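Local coordinates for protein UDP-N-Acetylglucosamine 2-Epimerase (Thermus thermophilus, PDB 1V4V) that probably catalyses the reversible epimerisation of UDP-N-acetylglucosamine at C2 of the sugar, giving UDP-N-acetylmannosamine, at residues Pro36-Thr41 with Gln50-Phe55; Pro81-Ala86 with Phe105-Ala110; Pro212-Leu217 with Arg244-Pro249. All coordinates share one frame; numbering follows the deposited sequence.

Interaction 1. Residues Pro36-Thr41 with Gln50-Phe55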
loop_
_atom_site.group_PDB
_atom_site.type_symbol
_atom_site.label_atom_id
_atom_site.label_comp_id
_atom_site.label_asym_id
_atom_site.label_seq_id
_atom_site.Cartn_x
_atom_site.Cartn_y
_atom_site.Cartn_z
ATOM N N PRO A 36 -0.494 9.962 -23.984
ATOM C CA PRO A 36 -0.046 10.272 -22.627
ATOM C C PRO A 36 -0.544 11.645 -22.191
ATOM O O PRO A 36 -0.689 12.554 -23.011
ATOM C CB PRO A 36 1.470 10.222 -22.757
ATOM C CG PRO A 36 1.683 10.821 -24.127
ATOM C CD PRO A 36 0.592 10.164 -24.963
ATOM N N LEU A 37 -0.825 11.783 -20.902
ATOM C CA LEU A 37 -1.283 13.049 -20.345
ATOM C C LEU A 37 -0.537 13.279 -19.041
ATOM O O LEU A 37 -0.113 12.323 -18.387
ATOM C CB LEU A 37 -2.783 13.011 -20.061
ATOM C CG LEU A 37 -3.740 12.821 -21.240
ATOM C CD1 LEU A 37 -5.148 12.669 -20.694
ATOM C CD2 LEU A 37 -3.650 14.011 -22.193
ATOM N N VAL A 38 -0.384 14.540 -18.660
ATOM C CA VAL A 38 0.319 14.870 -17.426
ATOM C C VAL A 38 -0.550 15.600 -16.414
ATOM O O VAL A 38 -1.168 16.622 -16.722
ATOM C CB VAL A 38 1.572 15.738 -17.714
ATOM C CG1 VAL A 38 2.173 16.253 -16.411
ATOM C CG2 VAL A 38 2.600 14.920 -18.470
ATOM N N LEU A 39 -0.590 15.055 -15.203
ATOM C CA LEU A 39 -1.329 15.650 -14.099
ATOM C C LEU A 39 -0.285 16.062 -13.070
ATOM O O LEU A 39 0.390 15.202 -12.510
ATOM C CB LEU A 39 -2.277 14.627 -13.459
ATOM C CG LEU A 39 -2.910 15.057 -12.127
ATOM C CD1 LEU A 39 -3.806 16.270 -12.336
ATOM C CD2 LEU A 39 -3.708 13.899 -11.546
ATOM N N LEU A 40 -0.124 17.363 -12.844
ATOM C CA LEU A 40 0.839 17.825 -11.846
ATOM C C LEU A 40 0.168 17.724 -10.487
ATOM O O LEU A 40 -1.012 18.044 -10.349
ATOM C CB LEU A 40 1.272 19.267 -12.126
ATOM C CG LEU A 40 1.974 19.462 -13.476
ATOM C CD1 LEU A 40 2.553 20.868 -13.552
ATOM C CD2 LEU A 40 3.079 18.423 -13.641
ATOM N N THR A 41 0.925 17.294 -9.481
ATOM C CA THR A 41 0.368 17.105 -8.147
ATOM C C THR A 41 1.112 17.847 -7.035
ATOM O O THR A 41 0.832 17.635 -5.852
ATOM C CB THR A 41 0.368 15.601 -7.792
ATOM O OG1 THR A 41 1.722 15.127 -7.765
ATOM C CG2 THR A 41 -0.407 14.797 -8.825
ATOM N N GLN A 50 8.358 24.733 -16.080
ATOM C CA GLN A 50 9.578 25.112 -16.778
ATOM C C GLN A 50 10.528 23.927 -16.920
ATOM O O GLN A 50 11.293 23.845 -17.882
ATOM C CB GLN A 50 10.278 26.245 -16.025
ATOM C CG GLN A 50 11.173 27.096 -16.903
ATOM C CD GLN A 50 10.392 27.794 -17.999
ATOM O OE1 GLN A 50 9.506 28.606 -17.723
ATOM N NE2 GLN A 50 10.711 27.478 -19.250
ATOM N N ALA A 51 10.477 23.010 -15.959
ATOM C CA ALA A 51 11.331 21.830 -15.986
ATOM C C ALA A 51 10.933 20.908 -17.133
ATOM O O ALA A 51 11.785 20.328 -17.805
ATOM C CB ALA A 51 11.234 21.092 -14.660
ATOM N N LEU A 52 9.631 20.776 -17.354
ATOM C CA LEU A 52 9.129 19.927 -18.426
ATOM C C LEU A 52 9.385 20.551 -19.797
ATOM O O LEU A 52 9.332 19.865 -20.815
ATOM C CB LEU A 52 7.631 19.671 -18.235
ATOM C CG LEU A 52 7.264 18.682 -17.123
ATOM C CD1 LEU A 52 5.763 18.711 -16.860
ATOM C CD2 LEU A 52 7.711 17.285 -17.527
ATOM N N SER A 53 9.672 21.849 -19.815
ATOM C CA SER A 53 9.934 22.562 -21.064
ATOM C C SER A 53 11.104 21.985 -21.847
ATOM O O SER A 53 11.021 21.834 -23.067
ATOM C CB SER A 53 10.191 24.046 -20.791
ATOM O OG SER A 53 9.015 24.690 -20.331
ATOM N N LEU A 54 12.195 21.670 -21.152
ATOM C CA LEU A 54 13.373 21.107 -21.803
ATOM C C LEU A 54 13.016 19.908 -22.658
ATOM O O LEU A 54 13.541 19.744 -23.755
ATOM C CB LEU A 54 14.420 20.657 -20.778
ATOM C CG LEU A 54 15.548 19.804 -21.389
ATOM C CD1 LEU A 54 16.461 20.690 -22.228
ATOM C CD2 LEU A 54 16.344 19.109 -20.304
ATOM N N PHE A 55 12.123 19.065 -22.148
ATOM C CA PHE A 55 11.730 17.862 -22.867
ATOM C C PHE A 55 10.573 18.082 -23.828
ATOM O O PHE A 55 10.106 17.143 -24.464
ATOM C CB PHE A 55 11.370 16.754 -21.872
ATOM C CG PHE A 55 12.372 16.589 -20.766
ATOM C CD1 PHE A 55 12.221 17.275 -19.565
ATOM C CD2 PHE A 55 13.483 15.767 -20.931
ATOM C CE1 PHE A 55 13.162 17.146 -18.543
ATOM C CE2 PHE A 55 14.430 15.631 -19.918
ATOM C CZ PHE A 55 14.269 16.322 -18.721
#
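The beta-alpha-beta unit made of strand 34-40, helix 45-53 and strand 61-62 supplies this contact, in which Val38 and Leu40 of the strand meet Leu52 of the helix segment. Two residues apart on an extended strand, Val38 and Leu40 both turn their side chains to the same face of the sheet, toward the helix. Their methyls lie close together there, with Val38 CG1 only 3.6 Å from Leu40 CD2. Leu52 approaches this pair with a single methyl: its CD1 lies 4.2 Å from Leu40 CD2 and 4.4 Å from Val38 CG1. The reach comes from the extended shape of the side chain, since Leu52 CD1 stands anti to CA (chi2 169°) and so becomes its foremost atom. Backbones remain well apart, the nearest pair being Val38 CA and Leu52 CA at 10.2 Å, and side-chain methyls alone bridge the gap. The touch is light, burying 77 Å² in all, but all three residues are buried in the chain. Phe12 of strand 6-12 also packs on Val38 and Leu40, while Tyr25 of helix 15-29 adds to the surroundings of Val38. A helix laid through aliphatic side chains on a parallel sheet, within a beta-alpha-beta crossover, is characteristic of the Rossmann-like domains of the GT-B fold.

Interaction 2. Residues Pro81-Ala86 with Phe105-Ala110; sequences PQAARA and FAVAWA
Ala110 and Ala83 are the residues most buried by this helix-helix contact, followed by Ala84, and the smallness of all three lets the two backbones come close. The methyl of Ala110 points at the other helix and settles beside the peptide link between Ala83 and Ala84: its CB lies 3.6 Å from Ala84 N and 3.8 Å from Ala84 CA. Two methyls border that position, Ala83 CB at 3.8 Å from Ala110 CB and Ala84 CB at 4.0 Å from the same atom. Ala110 thus touches main chain as well as side chain, and the CA atoms of Ala84 and Ala110 are only 4.6 Å apart. Val107, one helical turn before Ala110, adds a second, looser touch on Ala83, with CG2 4.3 Å from Ala83 CB. The local axes approach to 8.4 Å and cross at -50°, so the packing is concentrated where the alanines meet and thins away from the crossing. The side chains that meet are all apolar, and every touching residue is buried. Leu80 of helix 72-89 also packs on Ala110, and Ile79 of that helix on Ala106. Helix 136-146 receives Phe105 and Trp109. The second subunit reaches both helices, with its Pro73 against Ala84 and its Trp109 and Phe105 in edge-to-face ring pairs with this chain's Phe105 and Trp109. Helices 72-89 and 102-113 flank strand 94-98 in sequence, and their contact lies at the edge of the homodimer interface.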
loop_
_atom_site.group_PDB
_atom_site.type_symbol
_atom_site.label_atom_id
_atom_site.label_comp_id
_atom_site.label_asym_id
_atom_site.label_seq_id
_atom_site.Cartn_x
_atom_site.Cartn_y
_atom_site.Cartn_z
ATOM N N PRO A 81 -9.526 13.267 -2.842
ATOM C CA PRO A 81 -10.737 13.555 -3.621
ATOM C C PRO A 81 -10.500 14.240 -4.959
ATOM O O PRO A 81 -11.038 13.821 -5.983
ATOM C CB PRO A 81 -11.566 14.429 -2.676
ATOM C CG PRO A 81 -11.066 14.037 -1.304
ATOM C CD PRO A 81 -9.578 13.947 -1.539
ATOM N N GLN A 82 -9.716 15.309 -4.951
ATOM C CA GLN A 82 -9.464 16.029 -6.187
ATOM C C GLN A 82 -8.655 15.200 -7.177
ATOM O O GLN A 82 -8.760 15.406 -8.380
ATOM C CB GLN A 82 -8.767 17.361 -5.902
ATOM C CG GLN A 82 -7.378 17.254 -5.318
ATOM C CD GLN A 82 -6.727 18.615 -5.176
ATOM O OE1 GLN A 82 -6.748 19.426 -6.108
ATOM N NE2 GLN A 82 -6.143 18.874 -4.014
ATOM N N ALA A 83 -7.846 14.266 -6.676
ATOM C CA ALA A 83 -7.059 13.411 -7.566
ATOM C C ALA A 83 -7.996 12.422 -8.257
ATOM O O ALA A 83 -7.887 12.183 -9.462
ATOM C CB ALA A 83 -5.989 12.651 -6.780
ATOM N N ALA A 84 -8.916 11.843 -7.489
ATOM C CA ALA A 84 -9.874 10.889 -8.039
ATOM C C ALA A 84 -10.713 11.554 -9.127
ATOM O O ALA A 84 -10.949 10.970 -10.185
ATOM C CB ALA A 84 -10.790 10.368 -6.935
ATOM N N ARG A 85 -11.166 12.773 -8.849
ATOM C CA ARG A 85 -11.987 13.518 -9.801
ATOM C C ARG A 85 -11.202 13.874 -11.056
ATOM O O ARG A 85 -11.715 13.760 -12.172
ATOM C CB ARG A 85 -12.537 14.794 -9.154
ATOM C CG ARG A 85 -13.437 15.608 -10.085
ATOM C CD ARG A 85 -14.247 16.669 -9.348
ATOM N NE ARG A 85 -13.415 17.564 -8.551
ATOM C CZ ARG A 85 -13.158 17.395 -7.256
ATOM N NH1 ARG A 85 -13.672 16.364 -6.601
ATOM N NH2 ARG A 85 -12.385 18.258 -6.616
ATOM N N ALA A 86 -9.957 14.306 -10.875
ATOM C CA ALA A 86 -9.112 14.673 -12.006
ATOM C C ALA A 86 -8.850 13.481 -12.923
ATOM O O ALA A 86 -8.903 13.611 -14.146
ATOM C CB ALA A 86 -7.780 15.260 -11.509
ATOM N N PHE A 105 1.186 8.105 -3.152
ATOM C CA PHE A 105 0.285 7.042 -2.726
ATOM C C PHE A 105 -1.166 7.511 -2.798
ATOM O O PHE A 105 -2.046 6.763 -3.226
ATOM C CB PHE A 105 0.563 6.580 -1.290
ATOM C CG PHE A 105 -0.509 5.676 -0.754
ATOM C CD1 PHE A 105 -0.771 4.454 -1.369
ATOM C CD2 PHE A 105 -1.332 6.089 0.291
ATOM C CE1 PHE A 105 -1.847 3.657 -0.958
ATOM C CE2 PHE A 105 -2.408 5.299 0.710
ATOM C CZ PHE A 105 -2.666 4.082 0.081
ATOM N N ALA A 106 -1.414 8.744 -2.373
ATOM C CA ALA A 106 -2.772 9.277 -2.386
ATOM C C ALA A 106 -3.338 9.238 -3.802
ATOM O O ALA A 106 -4.512 8.924 -3.997
ATOM C CB ALA A 106 -2.788 10.704 -1.845
ATOM N N VAL A 107 -2.498 9.545 -4.789
ATOM C CA VAL A 107 -2.933 9.523 -6.185
ATOM C C VAL A 107 -3.192 8.092 -6.642
ATOM O O VAL A 107 -4.192 7.818 -7.306
ATOM C CB VAL A 107 -1.879 10.192 -7.110
ATOM C CG1 VAL A 107 -2.272 10.019 -8.568
ATOM C CG2 VAL A 107 -1.770 11.674 -6.775
ATOM N N ALA A 108 -2.297 7.174 -6.278
ATOM C CA ALA A 108 -2.452 5.772 -6.640
ATOM C C ALA A 108 -3.722 5.195 -6.010
ATOM O O ALA A 108 -4.434 4.400 -6.635
ATOM C CB ALA A 108 -1.238 4.969 -6.183
ATOM N N TRP A 109 -4.011 5.594 -4.775
ATOM C CA TRP A 109 -5.208 5.087 -4.108
ATOM C C TRP A 109 -6.461 5.666 -4.776
ATOM O O TRP A 109 -7.470 4.976 -4.932
ATOM C CB TRP A 109 -5.169 5.434 -2.615
ATOM C CG TRP A 109 -6.202 4.709 -1.784
ATOM C CD1 TRP A 109 -6.818 3.525 -2.082
ATOM C CD2 TRP A 109 -6.711 5.113 -0.509
ATOM N NE1 TRP A 109 -7.679 3.169 -1.070
ATOM C CE2 TRP A 109 -7.633 4.126 -0.093
ATOM C CE3 TRP A 109 -6.478 6.214 0.325
ATOM C CZ2 TRP A 109 -8.322 4.207 1.122
ATOM C CZ3 TRP A 109 -7.164 6.294 1.534
ATOM C CH2 TRP A 109 -8.073 5.296 1.919
ATOM N N ALA A 110 -6.383 6.931 -5.182
ATOM C CA ALA A 110 -7.501 7.588 -5.853
ATOM C C ALA A 110 -7.798 6.841 -7.152
ATOM O O ALA A 110 -8.954 6.570 -7.471
ATOM C CB ALA A 110 -7.151 9.040 -6.150
#

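Interaction 3. Residues Pro212-Leu217 with Arg244-Pro249; sequences PLLSDL and REAVFP
Leu214, in the first turn of helix 214-227, directs its side chain at helix 241-251 and touches Ala246 and Val247. Contact begins at the root of the side chain: Leu214 CB lies 3.7 Å from Ala246 CB, and Val247 CG1, coming from the same helix-facing side, stands 4.2 Å from Leu214 CB. Beyond this atom the chain turns past the pair rather than driving between them. Leu214 CG is anti to its own carbonyl carbon (chi1 -74°), which turns it away from Ala246 and leaves Leu214 CG 4.7 Å from Val247 CG1. Of the two branches at the tip, CD1 is about equally far from both partners, with Leu214 CD1 at 4.5 Å from Ala246 CB, whereas CD2 is a little farther from Val247. Val243 of helix 241-251 and Met205 also pack on the leucine. These helices follow one another in the second Rossmann-like domain of the GT-B fold: helix 214-227 links strand 200-203 to strand 232-236, and helix 241-251 carries the chain on to strand 257-260, so the contact joins two successive crossovers of a parallel sheet. At its outer margin the character becomes polar. Ser215 OG, anti to the backbone N (chi1 -176°), is 4.1 Å from Ala246 O, too far for a direct bond, and a water occupies the bridging position. That water donates a hydrogen bond to Ala246 O at 2.6 Å and forms another with Ser215 OG at 2.8 Å, the two partners subtending about 100° at its oxygen. On the far side of helix 241-251, Arg244 makes a salt bridge with Asp261 and hydrogen bonds to the carbonyls of Val237 and His238.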
loop_
_atom_site.group_PDB
_atom_site.type_symbol
_atom_site.label_atom_id
_atom_site.label_comp_id
_atom_site.label_asym_id
_atom_site.label_seq_id
_atom_site.Cartn_x
_atom_site.Cartn_y
_atom_site.Cartn_z
ATOM N N PRO A 212 38.324 21.655 1.812
ATOM C CA PRO A 212 39.685 22.039 2.194
ATOM C C PRO A 212 40.810 21.511 1.314
ATOM O O PRO A 212 41.964 21.901 1.488
ATOM C CB PRO A 212 39.788 21.532 3.631
ATOM C CG PRO A 212 38.976 20.285 3.583
ATOM C CD PRO A 212 37.757 20.720 2.804
ATOM N N LEU A 213 40.473 20.628 0.378
ATOM C CA LEU A 213 41.465 20.059 -0.530
ATOM C C LEU A 213 41.357 20.713 -1.903
ATOM O O LEU A 213 42.187 20.471 -2.779
ATOM C CB LEU A 213 41.233 18.555 -0.704
ATOM C CG LEU A 213 41.091 17.671 0.533
ATOM C CD1 LEU A 213 40.929 16.219 0.070
ATOM C CD2 LEU A 213 42.308 17.819 1.432
ATOM N N LEU A 214 40.335 21.541 -2.085
ATOM C CA LEU A 214 40.102 22.185 -3.376
ATOM C C LEU A 214 41.280 22.944 -3.958
ATOM O O LEU A 214 41.531 22.856 -5.154
ATOM C CB LEU A 214 38.880 23.106 -3.298
ATOM C CG LEU A 214 37.525 22.394 -3.267
ATOM C CD1 LEU A 214 36.413 23.435 -3.241
ATOM C CD2 LEU A 214 37.377 21.490 -4.486
ATOM N N SER A 215 41.999 23.694 -3.129
ATOM C CA SER A 215 43.145 24.435 -3.631
ATOM C C SER A 215 44.223 23.474 -4.138
ATOM O O SER A 215 44.773 23.669 -5.219
ATOM C CB SER A 215 43.715 25.343 -2.540
ATOM O OG SER A 215 44.773 26.127 -3.055
ATOM N N ASP A 216 44.522 22.437 -3.355
ATOM C CA ASP A 216 45.524 21.444 -3.750
ATOM C C ASP A 216 45.072 20.700 -5.013
ATOM O O ASP A 216 45.869 20.464 -5.921
ATOM C CB ASP A 216 45.766 20.419 -2.621
ATOM C CG ASP A 216 46.581 20.981 -1.466
ATOM O OD1 ASP A 216 47.102 22.110 -1.578
ATOM O OD2 ASP A 216 46.710 20.282 -0.438
ATOM N N LEU A 217 43.796 20.326 -5.069
ATOM C CA LEU A 217 43.278 19.610 -6.234
ATOM C C LEU A 217 43.244 20.520 -7.463
ATOM O O LEU A 217 43.502 20.077 -8.579
ATOM C CB LEU A 217 41.881 19.053 -5.944
ATOM C CG LEU A 217 41.842 17.934 -4.898
ATOM C CD1 LEU A 217 40.408 17.582 -4.554
ATOM C CD2 LEU A 217 42.586 16.712 -5.435
ATOM N N ARG A 244 34.932 28.940 -4.358
ATOM C CA ARG A 244 35.554 29.914 -5.239
ATOM C C ARG A 244 36.832 30.516 -4.688
ATOM O O ARG A 244 37.769 30.773 -5.433
ATOM C CB ARG A 244 34.538 31.002 -5.591
ATOM C CG ARG A 244 33.291 30.403 -6.220
ATOM C CD ARG A 244 32.590 31.351 -7.149
ATOM N NE ARG A 244 31.683 30.627 -8.032
ATOM C CZ ARG A 244 31.093 31.162 -9.094
ATOM N NH1 ARG A 244 31.313 32.435 -9.401
ATOM N NH2 ARG A 244 30.295 30.425 -9.853
ATOM N N GLU A 245 36.888 30.736 -3.379
ATOM C CA GLU A 245 38.101 31.293 -2.794
ATOM C C GLU A 245 39.261 30.330 -2.989
ATOM O O GLU A 245 40.419 30.737 -3.072
ATOM C CB GLU A 245 37.904 31.560 -1.303
ATOM C CG GLU A 245 37.296 32.915 -1.010
ATOM C CD GLU A 245 37.061 33.127 0.464
ATOM O OE1 GLU A 245 36.142 32.480 1.014
ATOM O OE2 GLU A 245 37.805 33.927 1.069
ATOM N N ALA A 246 38.938 29.043 -3.064
ATOM C CA ALA A 246 39.954 28.017 -3.239
ATOM C C ALA A 246 40.369 27.823 -4.693
ATOM O O ALA A 246 41.558 27.779 -5.001
ATOM C CB ALA A 246 39.451 26.688 -2.670
ATOM N N VAL A 247 39.394 27.716 -5.588
ATOM C CA VAL A 247 39.698 27.460 -6.997
ATOM C C VAL A 247 40.007 28.649 -7.907
ATOM O O VAL A 247 40.867 28.550 -8.783
ATOM C CB VAL A 247 38.578 26.606 -7.639
ATOM C CG1 VAL A 247 38.380 25.345 -6.821
ATOM C CG2 VAL A 247 37.278 27.389 -7.709
ATOM N N PHE A 248 39.324 29.771 -7.714
ATOM C CA PHE A 248 39.575 30.940 -8.558
ATOM C C PHE A 248 41.033 31.401 -8.613
ATOM O O PHE A 248 41.586 31.587 -9.696
ATOM C CB PHE A 248 38.669 32.099 -8.120
ATOM C CG PHE A 248 37.336 32.121 -8.812
ATOM C CD1 PHE A 248 36.659 30.942 -9.093
ATOM C CD2 PHE A 248 36.749 33.329 -9.175
ATOM C CE1 PHE A 248 35.418 30.961 -9.729
ATOM C CE2 PHE A 248 35.509 33.360 -9.811
ATOM C CZ PHE A 248 34.843 32.176 -10.087
ATOM N N PRO A 249 41.682 31.591 -7.452
ATOM C CA PRO A 249 43.080 32.036 -7.487
ATOM C C PRO A 249 44.035 31.097 -8.228
ATOM O O PRO A 249 45.078 31.523 -8.734
ATOM C CB PRO A 249 43.430 32.189 -6.004
ATOM C CG PRO A 249 42.526 31.204 -5.336
ATOM C CD PRO A 249 41.224 31.418 -6.065
HETATM O O HOH W 1 43.592 28.571 -3.604
#

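The three contacts follow in series along the chain and divide between the two domains of the GT-B fold. Interactions 1 and 2 belong to the domain with the seven-stranded parallel sheet; their centres are 18 Å apart and they touch directly. Strand 34-40 and the residue that follows it, Thr41, join them: Leu39 CD1 packs on Ala86 CB at 4.2 Å, and Thr41 CG2 on Val107 CG2 at 4.0 Å, while the strand's other face serves interaction 1. Interaction 3 lies in the domain with the six-stranded sheet, its centre 39 Å from that of interaction 1 and 50 Å from that of interaction 2. Both domains are built of helices packed around a parallel sheet, as in other GT-B proteins, and interaction 2 borders the dimer interface.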